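Local structure of lipid binding protein LpqN (6E5F) at residues R101-G106 against V122-K127; G163-W168 against V188-Q193; T182-T187 against L201-L206. The protein supports cell envelope biogenesis in Mycobacterium tuberculosis, binding lipids and interacting with the periplasmic loop domains of the mycolate transporters MmpL3 and MmpL11. One frame throughout, in Å; residues are numbered along the deposited sequence. Where two conformers were deposited one is given.

Contact 1: R101-G106 against V122-K127; sequences RAPYGG and VAILSK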
loop_
_atom_site.group_PDB
_atom_site.type_symbol
_atom_site.label_atom_id
_atom_site.label_comp_id
_atom_site.label_asym_id
_atom_site.label_seq_id
_atom_site.Cartn_x
_atom_site.Cartn_y
_atom_site.Cartn_z
ATOM N N ARG A 101 -0.768 6.969 -12.119
ATOM C CA ARG A 101 -0.234 7.319 -10.806
ATOM C C ARG A 101 -1.012 6.710 -9.645
ATOM O O ARG A 101 -0.517 6.737 -8.512
ATOM C CB ARG A 101 -0.179 8.842 -10.648
ATOM C CG ARG A 101 0.810 9.505 -11.590
ATOM C CD ARG A 101 1.330 10.817 -11.035
ATOM N NE ARG A 101 2.513 11.266 -11.762
ATOM C CZ ARG A 101 2.484 11.955 -12.899
ATOM N NH1 ARG A 101 1.327 12.286 -13.458
ATOM N NH2 ARG A 101 3.619 12.312 -13.481
ATOM N N ALA A 102 -2.206 6.172 -9.889
ATOM C CA ALA A 102 -2.992 5.483 -8.861
ATOM C C ALA A 102 -3.548 4.216 -9.497
ATOM O O ALA A 102 -4.718 4.157 -9.892
ATOM C CB ALA A 102 -4.123 6.373 -8.339
ATOM N N PRO A 103 -2.722 3.168 -9.615
ATOM C CA PRO A 103 -3.116 2.005 -10.430
ATOM C C PRO A 103 -4.431 1.370 -10.021
ATOM O O PRO A 103 -5.212 0.969 -10.898
ATOM C CB PRO A 103 -1.923 1.052 -10.265
ATOM C CG PRO A 103 -0.772 1.947 -9.966
ATOM C CD PRO A 103 -1.337 3.056 -9.132
ATOM N N TYR A 104 -4.704 1.252 -8.726
ATOM C CA TYR A 104 -5.968 0.723 -8.229
ATOM C C TYR A 104 -6.811 1.813 -7.579
ATOM O O TYR A 104 -7.581 1.549 -6.652
ATOM C CB TYR A 104 -5.721 -0.441 -7.273
ATOM C CG TYR A 104 -6.887 -1.377 -7.074
ATOM C CD1 TYR A 104 -7.311 -2.228 -8.093
ATOM C CD2 TYR A 104 -7.552 -1.437 -5.859
ATOM C CE1 TYR A 104 -8.367 -3.100 -7.901
ATOM C CE2 TYR A 104 -8.609 -2.310 -5.658
ATOM C CZ TYR A 104 -9.015 -3.135 -6.685
ATOM O OH TYR A 104 -10.067 -4.005 -6.492
ATOM N N GLY A 105 -6.676 3.046 -8.060
ATOM C CA GLY A 105 -7.341 4.167 -7.439
ATOM C C GLY A 105 -6.621 4.629 -6.188
ATOM O O GLY A 105 -5.510 4.207 -5.866
ATOM N N GLY A 106 -7.285 5.532 -5.479
ATOM C CA GLY A 106 -6.722 6.076 -4.262
ATOM C C GLY A 106 -7.594 7.193 -3.732
ATOM O O GLY A 106 -8.740 7.367 -4.149
ATOM N N VAL A 122 -2.548 5.883 -2.134
ATOM C CA VAL A 122 -2.735 5.274 -3.446
ATOM C C VAL A 122 -2.718 3.764 -3.287
ATOM O O VAL A 122 -1.956 3.217 -2.489
ATOM C CB VAL A 122 -1.642 5.745 -4.425
ATOM C CG1 VAL A 122 -1.578 4.851 -5.639
ATOM C CG2 VAL A 122 -1.890 7.194 -4.823
ATOM N N ALA A 123 -3.586 3.090 -4.040
ATOM C CA ALA A 123 -3.719 1.641 -3.962
ATOM C C ALA A 123 -3.159 0.995 -5.223
ATOM O O ALA A 123 -3.255 1.550 -6.319
ATOM C CB ALA A 123 -5.191 1.243 -3.808
ATOM N N ILE A 124 -2.553 -0.181 -5.039
ATOM C CA ILE A 124 -2.097 -1.023 -6.138
ATOM C C ILE A 124 -2.542 -2.442 -5.817
ATOM O O ILE A 124 -2.426 -2.887 -4.668
ATOM C CB ILE A 124 -0.560 -0.982 -6.265
ATOM C CG1 ILE A 124 -0.057 0.458 -6.383
ATOM C CG2 ILE A 124 -0.108 -1.795 -7.460
ATOM C CD1 ILE A 124 1.348 0.645 -5.858
ATOM N N LEU A 125 -3.063 -3.150 -6.806
ATOM C CA LEU A 125 -3.462 -4.540 -6.632
ATOM C C LEU A 125 -2.788 -5.379 -7.706
ATOM O O LEU A 125 -2.872 -5.060 -8.895
ATOM C CB LEU A 125 -4.978 -4.702 -6.698
ATOM C CG LEU A 125 -5.517 -6.113 -6.392
ATOM C CD1 LEU A 125 -5.119 -6.556 -4.985
ATOM C CD2 LEU A 125 -7.022 -6.151 -6.552
ATOM N N SER A 126 -2.098 -6.431 -7.273
ATOM C CA SER A 126 -1.396 -7.337 -8.163
ATOM C C SER A 126 -1.892 -8.755 -7.923
ATOM O O SER A 126 -2.312 -9.102 -6.813
ATOM C CB SER A 126 0.115 -7.296 -7.927
ATOM O OG SER A 126 0.614 -5.972 -8.022
ATOM N N LYS A 127 -1.836 -9.566 -8.967
ATOM C CA LYS A 127 -2.212 -10.970 -8.918
ATOM C C LYS A 127 -0.941 -11.778 -9.118
ATOM O O LYS A 127 -0.256 -11.616 -10.134
ATOM C CB LYS A 127 -3.223 -11.289 -10.012
ATOM C CG LYS A 127 -3.688 -12.738 -10.034
ATOM C CD LYS A 127 -4.670 -12.957 -11.180
ATOM C CE LYS A 127 -5.258 -14.351 -11.170
ATOM N NZ LYS A 127 -6.209 -14.539 -12.302
#
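The contact between 101-106 and 122-127 is a turn laid against a strand: the loop ahead of strand 106-109 meets strand 120-130 of the antiparallel sheet in this Mog1p/PsbP-like domain. A type I beta turn from Ala-102 to Gly-105, closed by Gly-105 N on Ala-102 O, brings the chain up to the strand, and Gly-106 then pairs with Val-122 as an antiparallel non-hydrogen-bonded pair. Two backbone bonds grip Ala-123, one through its N-H and one through its carbonyl. Tyr-104 N reaches Ala-123 O at 2.8 Å from above the carbonyl plane, 39° out of it, whereas Ala-123 N meets Gly-105 O at 2.9 Å in a nearly straight bond. The positive phi of Gly-105 suits glycine at this corner.

On the edge of the turn, Pro-103 sets its ring atoms against two side chains of the strand: CD lies 3.9 Å from Val-122 CG1, and CG touches Ile-124 CG1. Val-122 CG1, anti to its own N (chi1 164°), also reaches Ala-102 CB. The buried side is made by Tyr-104 and Leu-125, which run side by side and point the same way. His-77 stacks on the tyrosine ring, and Ile-85 of strand 84-86 touches both side chains, tying the turn to the smaller sheet. Leu-125 CB sits over one face of the ring, displaced toward its rim and 3.9 Å from its centroid, a CH-pi contact; farther along the ring, Leu-125 CD2 approaches Tyr-104 CE1 to 3.6 Å.

Contact 2: G163-W168 against V188-Q193; sequences GGFSAW and VVIPSQ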
loop_
_atom_site.group_PDB
_atom_site.type_symbol
_atom_site.label_atom_id
_atom_site.label_comp_id
_atom_site.label_asym_id
_atom_site.label_seq_id
_atom_site.Cartn_x
_atom_site.Cartn_y
_atom_site.Cartn_z
ATOM N N GLY A 163 -9.862 -6.251 6.389
ATOM C CA GLY A 163 -10.959 -7.024 5.839
ATOM C C GLY A 163 -10.894 -8.510 6.135
ATOM O O GLY A 163 -11.412 -9.315 5.358
ATOM N N GLY A 164 -10.257 -8.887 7.244
ATOM C CA GLY A 164 -10.140 -10.278 7.628
ATOM C C GLY A 164 -8.916 -10.997 7.101
ATOM O O GLY A 164 -8.727 -12.178 7.424
ATOM N N PHE A 165 -8.079 -10.331 6.305
ATOM C CA PHE A 165 -6.889 -10.926 5.720
ATOM C C PHE A 165 -5.638 -10.404 6.417
ATOM O O PHE A 165 -5.636 -9.312 6.992
ATOM C CB PHE A 165 -6.821 -10.632 4.215
ATOM C CG PHE A 165 -7.838 -11.396 3.416
ATOM C CD1 PHE A 165 -7.545 -12.660 2.936
ATOM C CD2 PHE A 165 -9.083 -10.857 3.156
ATOM C CE1 PHE A 165 -8.479 -13.371 2.205
ATOM C CE2 PHE A 165 -10.018 -11.564 2.426
ATOM C CZ PHE A 165 -9.714 -12.822 1.953
ATOM N N SER A 166 -4.580 -11.205 6.361
ATOM C CA SER A 166 -3.325 -10.859 7.014
ATOM C C SER A 166 -2.620 -9.743 6.256
ATOM O O SER A 166 -2.639 -9.701 5.017
ATOM C CB SER A 166 -2.409 -12.082 7.062
ATOM O OG SER A 166 -2.994 -13.125 7.822
ATOM N N ALA A 167 -1.980 -8.845 7.009
ATOM C CA ALA A 167 -1.343 -7.675 6.439
ATOM C C ALA A 167 -0.080 -7.332 7.212
ATOM O O ALA A 167 0.213 -7.890 8.276
ATOM C CB ALA A 167 -2.306 -6.483 6.430
ATOM N N TRP A 168 0.669 -6.397 6.645
ATOM C CA TRP A 168 1.860 -5.843 7.264
ATOM C C TRP A 168 1.839 -4.349 7.009
ATOM O O TRP A 168 1.505 -3.908 5.910
ATOM C CB TRP A 168 3.139 -6.423 6.651
ATOM C CG TRP A 168 4.312 -6.115 7.503
ATOM C CD1 TRP A 168 5.153 -5.050 7.397
ATOM C CD2 TRP A 168 4.747 -6.871 8.630
ATOM N NE1 TRP A 168 6.101 -5.100 8.400
ATOM C CE2 TRP A 168 5.872 -6.211 9.165
ATOM C CE3 TRP A 168 4.301 -8.047 9.226
ATOM C CZ2 TRP A 168 6.559 -6.696 10.281
ATOM C CZ3 TRP A 168 4.977 -8.521 10.336
ATOM C CH2 TRP A 168 6.094 -7.847 10.846
ATOM N N VAL A 188 -1.446 -6.183 2.060
ATOM C CA VAL A 188 -2.450 -7.172 2.440
ATOM C C VAL A 188 -2.341 -8.339 1.469
ATOM O O VAL A 188 -2.322 -8.131 0.255
ATOM C CB VAL A 188 -3.869 -6.585 2.392
ATOM C CG1 VAL A 188 -4.877 -7.575 2.970
ATOM C CG2 VAL A 188 -3.936 -5.243 3.115
ATOM N N VAL A 189 -2.245 -9.546 2.007
ATOM C CA VAL A 189 -2.149 -10.756 1.192
ATOM C C VAL A 189 -3.506 -11.438 1.170
ATOM O O VAL A 189 -4.092 -11.721 2.222
ATOM C CB VAL A 189 -1.040 -11.682 1.709
ATOM C CG1 VAL A 189 -0.986 -12.958 0.911
ATOM C CG2 VAL A 189 0.294 -10.972 1.626
ATOM N N ILE A 190 -4.003 -11.696 -0.032
ATOM C CA ILE A 190 -5.367 -12.178 -0.232
ATOM C C ILE A 190 -5.295 -13.440 -1.086
ATOM O O ILE A 190 -5.415 -13.362 -2.319
ATOM C CB ILE A 190 -6.245 -11.097 -0.881
ATOM C CG1 ILE A 190 -6.191 -9.785 -0.081
ATOM C CG2 ILE A 190 -7.691 -11.596 -1.024
ATOM C CD1 ILE A 190 -6.651 -8.574 -0.878
ATOM N N PRO A 191 -5.084 -14.614 -0.492
ATOM C CA PRO A 191 -5.096 -15.847 -1.294
ATOM C C PRO A 191 -6.509 -16.139 -1.773
ATOM O O PRO A 191 -7.455 -16.148 -0.983
ATOM C CB PRO A 191 -4.604 -16.921 -0.311
ATOM C CG PRO A 191 -4.015 -16.165 0.849
ATOM C CD PRO A 191 -4.783 -14.893 0.921
ATOM N N SER A 192 -6.653 -16.371 -3.079
ATOM C CA SER A 192 -7.974 -16.542 -3.657
ATOM C C SER A 192 -7.863 -17.043 -5.086
ATOM O O SER A 192 -7.012 -16.575 -5.850
ATOM C CB SER A 192 -8.734 -15.212 -3.674
ATOM O OG SER A 192 -9.959 -15.365 -4.370
ATOM N N GLN A 193 -8.757 -17.967 -5.436
ATOM C CA GLN A 193 -9.005 -18.364 -6.821
ATOM C C GLN A 193 -7.722 -18.721 -7.562
ATOM O O GLN A 193 -7.430 -18.200 -8.642
ATOM C CB GLN A 193 -9.796 -17.284 -7.562
ATOM C CG GLN A 193 -11.171 -17.016 -6.976
ATOM C CD GLN A 193 -11.955 -16.016 -7.790
ATOM O OE1 GLN A 193 -12.201 -16.233 -8.972
ATOM N NE2 GLN A 193 -12.355 -14.919 -7.166
#
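Phe-165 lies across Ile-190 where the long beta hairpin of strands 165-176 and 179-192 splays at its open end, away from its connecting turn. The two short strand segments run antiparallel, at 151° to each other, and hold register at Ala-167 with Val-188, a non-hydrogen-bonded pair. Next to it, Val-189 N donates to Ser-166 O at 3.0 Å, an almost straight bond that arrives nearly along the C=O axis. Beyond this point the backbones part, Phe-165 and Ile-190 having CA atoms 6.3 Å apart, and the two segments meet through side chains.

The tightly packed part is apolar. Ala-167 CB meets Val-188 CG2, while the other branch, CG1, anti to its backbone N, turns to Phe-165 CB at 3.8 Å. Where the backbones diverge, the phenylalanine ring, its CG anti to the carbonyl carbon (chi1 -72°), packs on Ile-190, which crosses it at about a right angle. Ile-190 CG2 stands over one face, offset toward the rim, 3.9 Å from the centroid of the Phe-165 ring, a CH-pi contact. Ile-226 touches Phe-165, Val-188 and Ile-190 alike, so strand 225-227 covers this side in part. Val-189 packs instead on helix 134-140, through Val-137 and Leu-138.

The other side is looser. Ser-166 and Pro-191 are exposed, and Ser-166 contributes to the pairing through its carbonyl. Pro-191 approaches the ring with CD, 4.1 Å from Phe-165 CD1.

Contact 3: T182-T187 against L201-L206; sequences TVAQKT and LNADAL. With L6T (alpha-D-glucopyranosyl 6-O-dodecyl-alpha-D-glucopyranoside), chain B.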
loop_
_atom_site.group_PDB
_atom_site.type_symbol
_atom_site.label_atom_id
_atom_site.label_comp_id
_atom_site.label_asym_id
_atom_site.label_seq_id
_atom_site.Cartn_x
_atom_site.Cartn_y
_atom_site.Cartn_z
ATOM N N THR A 182 6.465 12.002 5.325
ATOM C CA THR A 182 5.953 10.815 5.996
ATOM C C THR A 182 5.458 9.834 4.942
ATOM O O THR A 182 4.709 10.209 4.034
ATOM C CB THR A 182 4.818 11.194 6.944
ATOM O OG1 THR A 182 5.341 12.038 7.983
ATOM C CG2 THR A 182 4.193 9.962 7.567
ATOM N N VAL A 183 5.897 8.588 5.054
ATOM C CA VAL A 183 5.532 7.543 4.109
ATOM C C VAL A 183 5.137 6.305 4.896
ATOM O O VAL A 183 5.677 6.021 5.966
ATOM C CB VAL A 183 6.692 7.233 3.137
ATOM C CG1 VAL A 183 7.884 6.633 3.883
ATOM C CG2 VAL A 183 6.221 6.310 2.036
ATOM N N ALA A 184 4.184 5.560 4.353
ATOM C CA ALA A 184 3.803 4.315 4.982
ATOM C C ALA A 184 3.212 3.414 3.919
ATOM O O ALA A 184 2.713 3.875 2.886
ATOM C CB ALA A 184 2.784 4.526 6.093
ATOM N N GLN A 185 3.273 2.122 4.194
ATOM C CA GLN A 185 2.767 1.139 3.254
ATOM C C GLN A 185 2.128 0.002 4.024
ATOM O O GLN A 185 2.762 -0.599 4.896
ATOM C CB GLN A 185 3.894 0.609 2.376
ATOM C CG GLN A 185 3.436 -0.372 1.314
ATOM C CD GLN A 185 4.591 -0.885 0.508
ATOM O OE1 GLN A 185 5.420 -1.640 1.012
ATOM N NE2 GLN A 185 4.658 -0.481 -0.756
ATOM N N LYS A 186 0.870 -0.284 3.697
ATOM C CA LYS A 186 0.187 -1.464 4.204
ATOM C C LYS A 186 0.076 -2.463 3.063
ATOM O O LYS A 186 -0.427 -2.124 1.986
ATOM C CB LYS A 186 -1.201 -1.125 4.753
ATOM C CG LYS A 186 -1.834 -2.283 5.526
ATOM C CD LYS A 186 -3.019 -1.837 6.375
ATOM C CE LYS A 186 -3.368 -2.887 7.428
ATOM N NZ LYS A 186 -4.366 -2.403 8.428
ATOM N N THR A 187 0.565 -3.672 3.298
ATOM C CA THR A 187 0.498 -4.754 2.325
ATOM C C THR A 187 -0.463 -5.804 2.866
ATOM O O THR A 187 -0.321 -6.247 4.003
ATOM C CB THR A 187 1.884 -5.360 2.119
ATOM O OG1 THR A 187 2.772 -4.374 1.581
ATOM C CG2 THR A 187 1.821 -6.546 1.159
ATOM N N LEU A 201 -1.263 -0.319 -0.051
ATOM C CA LEU A 201 -1.739 1.041 0.159
ATOM C C LEU A 201 -0.526 1.890 0.524
ATOM O O LEU A 201 0.130 1.633 1.541
ATOM C CB LEU A 201 -2.798 1.084 1.256
ATOM C CG LEU A 201 -4.017 0.172 1.041
ATOM C CD1 LEU A 201 -4.942 0.232 2.250
ATOM C CD2 LEU A 201 -4.772 0.539 -0.225
ATOM N N ASN A 202 -0.218 2.853 -0.324
ATOM C CA ASN A 202 0.987 3.673 -0.202
ATOM C C ASN A 202 0.564 5.079 0.201
ATOM O O ASN A 202 -0.041 5.798 -0.601
ATOM C CB ASN A 202 1.722 3.710 -1.542
ATOM C CG ASN A 202 2.288 2.362 -1.945
ATOM O OD1 ASN A 202 2.621 1.543 -1.099
ATOM N ND2 ASN A 202 2.407 2.129 -3.244
ATOM N N ALA A 203 0.893 5.472 1.427
ATOM C CA ALA A 203 0.566 6.802 1.930
ATOM C C ALA A 203 1.796 7.699 1.869
ATOM O O ALA A 203 2.909 7.255 2.159
ATOM C CB ALA A 203 0.071 6.710 3.374
ATOM N N ASP A 204 1.589 8.955 1.477
ATOM C CA ASP A 204 2.689 9.907 1.408
ATOM C C ASP A 204 2.168 11.310 1.674
ATOM O O ASP A 204 1.123 11.705 1.157
ATOM C CB ASP A 204 3.357 9.847 0.031
ATOM C CG ASP A 204 4.262 11.036 -0.234
ATOM O OD1 ASP A 204 5.375 11.081 0.324
ATOM O OD2 ASP A 204 3.854 11.933 -1.002
ATOM N N ALA A 205 2.907 12.057 2.489
ATOM C CA ALA A 205 2.579 13.455 2.741
ATOM C C ALA A 205 3.823 14.166 3.245
ATOM O O ALA A 205 4.772 13.539 3.722
ATOM C CB ALA A 205 1.448 13.589 3.766
ATOM N N LEU A 206 3.808 15.488 3.121
ATOM C CA LEU A 206 4.830 16.288 3.780
ATOM C C LEU A 206 4.749 16.080 5.287
ATOM O O LEU A 206 3.677 15.836 5.846
ATOM C CB LEU A 206 4.636 17.765 3.445
ATOM C CG LEU A 206 4.933 18.151 1.992
ATOM C CD1 LEU A 206 4.327 19.503 1.660
ATOM C CD2 LEU A 206 6.436 18.161 1.735
HETATM C C1 L6T B . 10.442 7.731 12.683
HETATM C C2 L6T B . 10.748 9.011 11.924
HETATM C C3 L6T B . 9.769 10.088 12.335
HETATM C C4 L6T B . 8.361 9.592 12.065
HETATM C C5 L6T B . 8.136 8.320 12.879
HETATM C C6 L6T B . 6.672 7.817 12.717
HETATM C CAA L6T B . 10.621 6.665 14.750
HETATM C CAO L6T B . 13.007 6.638 14.773
HETATM C CAP L6T B . 14.230 5.838 14.318
HETATM C CAR L6T B . 13.032 6.803 16.284
HETATM C CAT L6T B . 11.814 7.603 16.704
HETATM C CAV L6T B . 10.578 6.852 16.258
HETATM C CAX L6T B . 5.370 6.929 10.991
HETATM C CAY L6T B . 3.993 7.650 10.894
HETATM C CAZ L6T B . 3.293 6.819 9.822
HETATM C CBA L6T B . 1.797 7.117 9.935
HETATM C CBB L6T B . 1.370 6.878 8.482
HETATM C CBC L6T B . 0.014 6.233 8.509
HETATM C CBD L6T B . -0.353 5.868 7.029
HETATM C CBE L6T B . -1.371 4.759 7.127
HETATM C CBF L6T B . -0.814 3.376 6.628
HETATM C CBG L6T B . -0.803 3.342 5.086
HETATM C CBH L6T B . -2.194 3.566 4.527
HETATM C CBI L6T B . -3.299 2.797 5.261
HETATM O O1 L6T B . 10.624 7.942 14.091
HETATM O O2 L6T B . 12.079 9.441 12.229
HETATM O O3 L6T B . 10.022 11.284 11.588
HETATM O O4 L6T B . 7.432 10.601 12.458
HETATM O O5 L6T B . 9.077 7.315 12.436
HETATM O O6 L6T B . 6.436 7.822 11.338
HETATM O OAN L6T B . 11.812 5.935 14.380
HETATM O OAQ L6T B . 14.158 4.512 14.847
HETATM O OAS L6T B . 14.222 7.498 16.681
HETATM O OAU L6T B . 11.798 7.759 18.130
HETATM O OAW L6T B . 9.405 7.594 16.616
#
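Across 182-187 and 201-206 the peptide groups of Thr-182, Ala-184 and Lys-186 give and receive bonds with those of Ala-205, Ala-203 and Leu-201. Six backbone bonds result; among them Ala-184 O accepts Ala-203 N at 2.8 Å, and Lys-186 O accepts Leu-201 N at the same distance. The carbonyls also meet CA-H groups: Leu-201 O, already bonded to Lys-186 N, lies 3.2 Å from Gln-185 CA. The intervening residues turn their own peptides outward, Val-183 bonding to Gly-172 and Asn-202 to Val-122.

This is the beta hairpin of strands 179-192 and 195-206, lying in the middle of the sheet, and one of its faces lines the lipid pocket. Ala-184 CB and Ala-203 CB lie side by side against the dodecyl chain of the bound trehalose ether, 3.5 and 3.8 Å from its CBD; Thr-182 adds CG2, while its OG1 bonds to Thr-210. Lys-186 leads away from the pairing to a salt bridge with Asp-221 and a hydrogen bond from NZ to Thr-161 O.

On the face of Val-183 and Asp-204, Arg-181 forms a salt bridge with Asp-204. Gln-185 and Asn-202 lie alongside each other, their amide planes 36° apart. The glutamine, CG anti to N (chi1 -177°) and extended, also gives NE2 to Glu-144, and Asn-202 OD1 lies near the plane of the Gln-185 amide, 2.9 Å from its NE2.

How the contacts relate
All three contacts reach one antiparallel sheet, yet their chemistry follows their depth in it. Contact 3 is buried at the middle, where backbone pairing is regular and Thr-182, Ala-184 and Ala-203 meet the lipid tail. Contacts 1 and 2 are partly buried, have fewer backbone bonds, and use an aromatic ring with an aliphatic carbon over one face, at a turn in contact 1 and between parting strands in contact 2. Contact 3 adjoins both through probable hydrogen bonds: Asn-202 N is 2.8 Å from Val-122 O of contact 1, and Thr-187 N is 2.8 Å from Trp-168 O of contact 2, with which it shares strand 179-192. Contacts 1 and 2 do not touch, their centres about 16 Å apart.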